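Putative D-arabinose 5-phosphate isomerase (Klebsiella pneumoniae subsp. pneumoniae, PDB 3K2V) probably interconverts D-arabinose 5-phosphate and D-ribulose 5-phosphate, and binds CMP-Kdo, the activated sugar cytidine 5'-monophosphate 3-deoxy-beta-D-gulo-oct-2-ulo-pyranosonic acid, through its CBS domain pair. Local coordinates at residues N119-S123 with R124-C128. Sequence-based numbering, arbitrary orientation.
Sequences NLMQS and RHITC. With CMK (cytidine 5'-monophosphate 3-deoxy-beta-D-gulo-oct-2-ulo-pyranosonic acid), chain C.
M121 and I126 meet where helix 114-124 runs out and the chain turns toward strand 128-133, their side chains crossing at about a right angle. CG of M121 lies 3.9 Å from CG1 of I126; farther out, SE of M121, a selenomethionine, rests 3.6 Å from the backbone C of T127. M143 and L146 of helix 143-146 also pack on M121.

The turn is a Schellman motif. H125, with positive phi (55°), is its C' residue; I126 N reaches back to M121 O at 3.1 Å in a nearly straight bond (163°), while the companion bond from H125 N to Q122 O is weak at 3.4 Å. One residue earlier, R124 N still makes the i to i-4 helical bond to L120 O. On that side L120 and R124 run side by side, pointing the same way, with CD1 of L120 3.8 Å from CG of R124 and I106 touching both.

The reversal throws H125 back over the helix end, so that Q122 O sits 3.5 Å above the centre of its ring. With CG of H125 anti to its carbonyl carbon (chi1 -54°), the ring stands over that oxygen and its ND1 gives a weak 3.0 Å hydrogen bond to O8 of CMK. CG1 of I126 meets M121, while CD1 at the end of that branch and CG2 both lie against the cytosine ring, CG2 3.6 Å from C6C of CMK. Past the turn, C128 O accepts the cytosine amino group N4C. Across the subunit interface, Q122 OE1 is hydrogen-bonded to H144 of the second subunit.

The helix end and the start of the following strand thus set out three kinds of ligand contact: a weak polar one at the sugar tail, apolar packing at the base and a backbone carbonyl for the amino group; that last acceptor is consistent with recognition of cytosine in this CBS pocket.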
ATOM      1  N   ASN A 119       8.804  11.379  -7.073  1.00 19.66           N
ATOM      2  CA  ASN A 119       9.455  12.155  -6.022  1.00 20.42           C
ATOM      3  C   ASN A 119       8.447  12.612  -4.978  1.00 20.32           C
ATOM      4  O   ASN A 119       8.726  12.529  -3.783  1.00 20.55           O
ATOM      5  CB  ASN A 119      10.225  13.362  -6.595  1.00 20.63           C
ATOM      6  CG  ASN A 119      11.563  12.968  -7.228  1.00 23.12           C
ATOM      7  OD1 ASN A 119      12.110  11.922  -6.934  1.00 26.72           O
ATOM      8  ND2 ASN A 119      12.084  13.823  -8.107  1.00 28.99           N
ATOM      9  N   LEU A 120       7.270  13.053  -5.428  1.00 20.41           N
ATOM     10  CA  LEU A 120       6.201  13.471  -4.520  1.00 20.37           C
ATOM     11  C   LEU A 120       5.729  12.302  -3.687  1.00 20.50           C
ATOM     12  O   LEU A 120       5.535  12.430  -2.462  1.00 20.45           O
ATOM     13  CB  LEU A 120       5.014  14.076  -5.294  1.00 20.86           C
ATOM     14  CG  LEU A 120       3.825  14.520  -4.429  1.00 21.82           C
ATOM     15  CD1 LEU A 120       4.239  15.672  -3.485  1.00 22.84           C
ATOM     16  CD2 LEU A 120       2.639  14.939  -5.277  1.00 23.08           C
HETATM   17  N   MSE A 121       5.552  11.153  -4.327  1.00 20.62           N
HETATM   18  CA  MSE A 121       5.066   9.970  -3.609  1.00 22.20           C
HETATM   19  C   MSE A 121       6.078   9.525  -2.545  1.00 22.80           C
HETATM   20  O   MSE A 121       5.701   9.185  -1.418  1.00 22.57           O
HETATM   21  CB  MSE A 121       4.720   8.833  -4.582  1.00 22.51           C
HETATM   22  CG  MSE A 121       3.415   9.076  -5.345  1.00 25.56           C
HETATM   23 SE   MSE A 121       2.777   7.522  -6.418  1.00 34.80          SE
HETATM   24  CE  MSE A 121       3.403   8.042  -8.177  1.00 33.09           C
ATOM     25  N   GLN A 122       7.360   9.560  -2.911  1.00 24.24           N
ATOM     26  CA  GLN A 122       8.448   9.243  -1.985  1.00 25.88           C
ATOM     27  C   GLN A 122       8.459  10.193  -0.819  1.00 26.27           C
ATOM     28  O   GLN A 122       8.561   9.757   0.313  1.00 26.75           O
ATOM     29  CB  GLN A 122       9.816   9.347  -2.672  1.00 26.60           C
ATOM     30  CG  GLN A 122      10.123   8.203  -3.581  1.00 30.08           C
ATOM     31  CD  GLN A 122      10.339   6.931  -2.820  1.00 34.35           C
ATOM     32  OE1 GLN A 122       9.441   6.081  -2.754  1.00 39.16           O
ATOM     33  NE2 GLN A 122      11.509   6.797  -2.196  1.00 36.68           N
ATOM     34  N   SER A 123       8.373  11.490  -1.097  1.00 26.43           N
ATOM     35  CA  SER A 123       8.462  12.483  -0.034  1.00 27.17           C
ATOM     36  C   SER A 123       7.238  12.482   0.874  1.00 27.23           C
ATOM     37  O   SER A 123       7.352  12.819   2.053  1.00 27.62           O
ATOM     38  CB  SER A 123       8.752  13.875  -0.578  1.00 26.56           C
ATOM     39  OG  SER A 123       7.614  14.460  -1.154  1.00 31.02           O
ATOM     40  N   ARG A 124       6.085  12.058   0.363  1.00 27.10           N
ATOM     41  CA  ARG A 124       4.882  11.961   1.188  1.00 27.02           C
ATOM     42  C   ARG A 124       4.577  10.558   1.703  1.00 26.44           C
ATOM     43  O   ARG A 124       3.633  10.384   2.471  1.00 26.35           O
ATOM     44  CB  ARG A 124       3.663  12.491   0.423  1.00 28.10           C
ATOM     45  CG  ARG A 124       3.822  13.895  -0.156  1.00 31.29           C
ATOM     46  CD  ARG A 124       4.090  14.932   0.910  1.00 37.37           C
ATOM     47  NE  ARG A 124       2.899  15.141   1.736  1.00 41.89           N
ATOM     48  CZ  ARG A 124       1.916  16.002   1.454  1.00 44.59           C
ATOM     49  NH1 ARG A 124       1.956  16.765   0.358  1.00 45.79           N
ATOM     50  NH2 ARG A 124       0.883  16.102   2.284  1.00 45.36           N
ATOM     51  N   HIS A 125       5.362   9.560   1.305  1.00 25.29           N
ATOM     52  CA  HIS A 125       5.126   8.162   1.707  1.00 24.50           C
ATOM     53  C   HIS A 125       3.733   7.648   1.369  1.00 22.33           C
ATOM     54  O   HIS A 125       3.041   7.065   2.202  1.00 21.58           O
ATOM     55  CB  HIS A 125       5.467   7.953   3.187  1.00 25.96           C
ATOM     56  CG  HIS A 125       6.856   8.391   3.519  1.00 31.06           C
ATOM     57  ND1 HIS A 125       7.913   7.508   3.627  1.00 36.57           N
ATOM     58  CD2 HIS A 125       7.376   9.631   3.685  1.00 34.30           C
ATOM     59  CE1 HIS A 125       9.018   8.186   3.887  1.00 38.58           C
ATOM     60  NE2 HIS A 125       8.721   9.477   3.918  1.00 38.09           N
ATOM     61  N   ILE A 126       3.361   7.836   0.112  1.00 20.11           N
ATOM     62  CA  ILE A 126       2.105   7.332  -0.434  1.00 19.26           C
ATOM     63  C   ILE A 126       2.440   6.527  -1.680  1.00 18.95           C
ATOM     64  O   ILE A 126       3.521   6.685  -2.226  1.00 19.01           O
ATOM     65  CB  ILE A 126       1.141   8.497  -0.766  1.00 19.31           C
ATOM     66  CG1 ILE A 126       1.763   9.466  -1.795  1.00 19.79           C
ATOM     67  CG2 ILE A 126       0.758   9.235   0.533  1.00 17.90           C
ATOM     68  CD1 ILE A 126       0.825  10.673  -2.254  1.00 20.56           C
ATOM     69  N   THR A 127       1.545   5.648  -2.107  1.00 18.88           N
ATOM     70  CA  THR A 127       1.801   4.855  -3.296  1.00 20.07           C
ATOM     71  C   THR A 127       0.836   5.140  -4.465  1.00 20.43           C
ATOM     72  O   THR A 127       0.895   4.479  -5.492  1.00 20.93           O
ATOM     73  CB  THR A 127       1.806   3.390  -2.976  1.00 20.27           C
ATOM     74  OG1 THR A 127       0.573   3.049  -2.344  1.00 20.92           O
ATOM     75  CG2 THR A 127       3.008   3.055  -2.014  1.00 20.69           C
ATOM     76  N   CYS A 128      -0.035   6.123  -4.318  0.70 20.21           N
ATOM     77  CA  CYS A 128      -1.005   6.442  -5.388  0.70 21.46           C
ATOM     78  C   CYS A 128      -1.399   7.914  -5.266  0.70 21.36           C
ATOM     79  O   CYS A 128      -1.727   8.361  -4.161  0.70 21.68           O
ATOM     80  CB  CYS A 128      -2.238   5.498  -5.291  0.70 21.66           C
ATOM     81  SG  CYS A 128      -3.321   5.413  -6.785  0.70 26.55           S
TER
HETATM   82  N1C CMK C   1      -3.273  10.270   0.987  0.95 27.51           N
HETATM   83  C2C CMK C   1      -3.622  11.508   0.426  0.95 31.12           C
HETATM   84  N3C CMK C   1      -3.559  11.628  -0.963  0.95 27.42           N
HETATM   85  C4C CMK C   1      -3.118  10.612  -1.797  0.95 30.98           C
HETATM   86  C5C CMK C   1      -2.767   9.373  -1.237  0.95 30.62           C
HETATM   87  C6C CMK C   1      -2.842   9.216   0.159  0.95 29.40           C
HETATM   88  O2C CMK C   1      -4.018  12.465   1.112  0.95 28.71           O
HETATM   89  N4C CMK C   1      -3.097  10.869  -3.124  0.95 31.08           N
HETATM   90  C1' CMK C   1      -3.353  10.123   2.485  0.95 28.92           C
HETATM   91  C2' CMK C   1      -4.080   8.840   2.911  0.95 26.53           C
HETATM   92  O2' CMK C   1      -5.486   9.118   2.975  0.95 25.72           O
HETATM   93  C3' CMK C   1      -3.467   8.579   4.286  0.95 28.06           C
HETATM   94  C4' CMK C   1      -2.037   9.141   4.152  0.95 30.75           C
HETATM   95  O4' CMK C   1      -2.010  10.006   2.939  0.95 27.50           O
HETATM   96  O3' CMK C   1      -4.174   9.312   5.271  0.95 28.15           O
HETATM   97  C5' CMK C   1      -0.993   8.070   3.867  0.95 29.70           C
HETATM   98  O5' CMK C   1      -1.367   7.234   2.740  0.95 29.15           O
HETATM   99  PA  CMK C   1      -1.243   5.604   2.960  0.95 31.65           P
HETATM  100  O1A CMK C   1      -2.259   5.184   3.965  0.95 32.25           O
HETATM  101  O2A CMK C   1      -1.429   4.900   1.653  0.95 31.20           O
HETATM  102  O6  CMK C   1       2.285   4.320   4.029  0.95 41.40           O
HETATM  103  C2  CMK C   1       0.858   4.331   4.276  0.95 41.43           C
HETATM  104  O2  CMK C   1       0.290   5.431   3.501  0.95 38.33           O
HETATM  105  C3  CMK C   1       0.293   2.962   3.857  0.95 40.63           C
HETATM  106  C4  CMK C   1       1.111   1.768   4.394  0.95 41.56           C
HETATM  107  O4  CMK C   1       0.591   0.522   3.845  0.95 43.36           O
HETATM  108  C5  CMK C   1       2.589   1.913   4.101  0.95 42.82           C
HETATM  109  C6  CMK C   1       3.023   3.253   4.682  0.95 43.59           C
HETATM  110  C7  CMK C   1       4.489   3.564   4.414  0.95 45.93           C
HETATM  111  C1  CMK C   1       0.527   4.704   5.733  0.95 43.11           C
HETATM  112  O1X CMK C   1       0.791   5.884   6.058  0.95 45.38           O
HETATM  113  O1Y CMK C   1      -0.015   3.862   6.477  0.95 42.83           O
HETATM  114  O5  CMK C   1       2.858   1.873   2.679  0.95 42.96           O
HETATM  115  C8  CMK C   1       4.929   4.831   5.164  0.95 45.93           C
HETATM  116  O8  CMK C   1       6.216   5.201   4.676  0.95 50.18           O
HETATM  117  O7  CMK C   1       5.282   2.481   4.858  0.95 45.85           O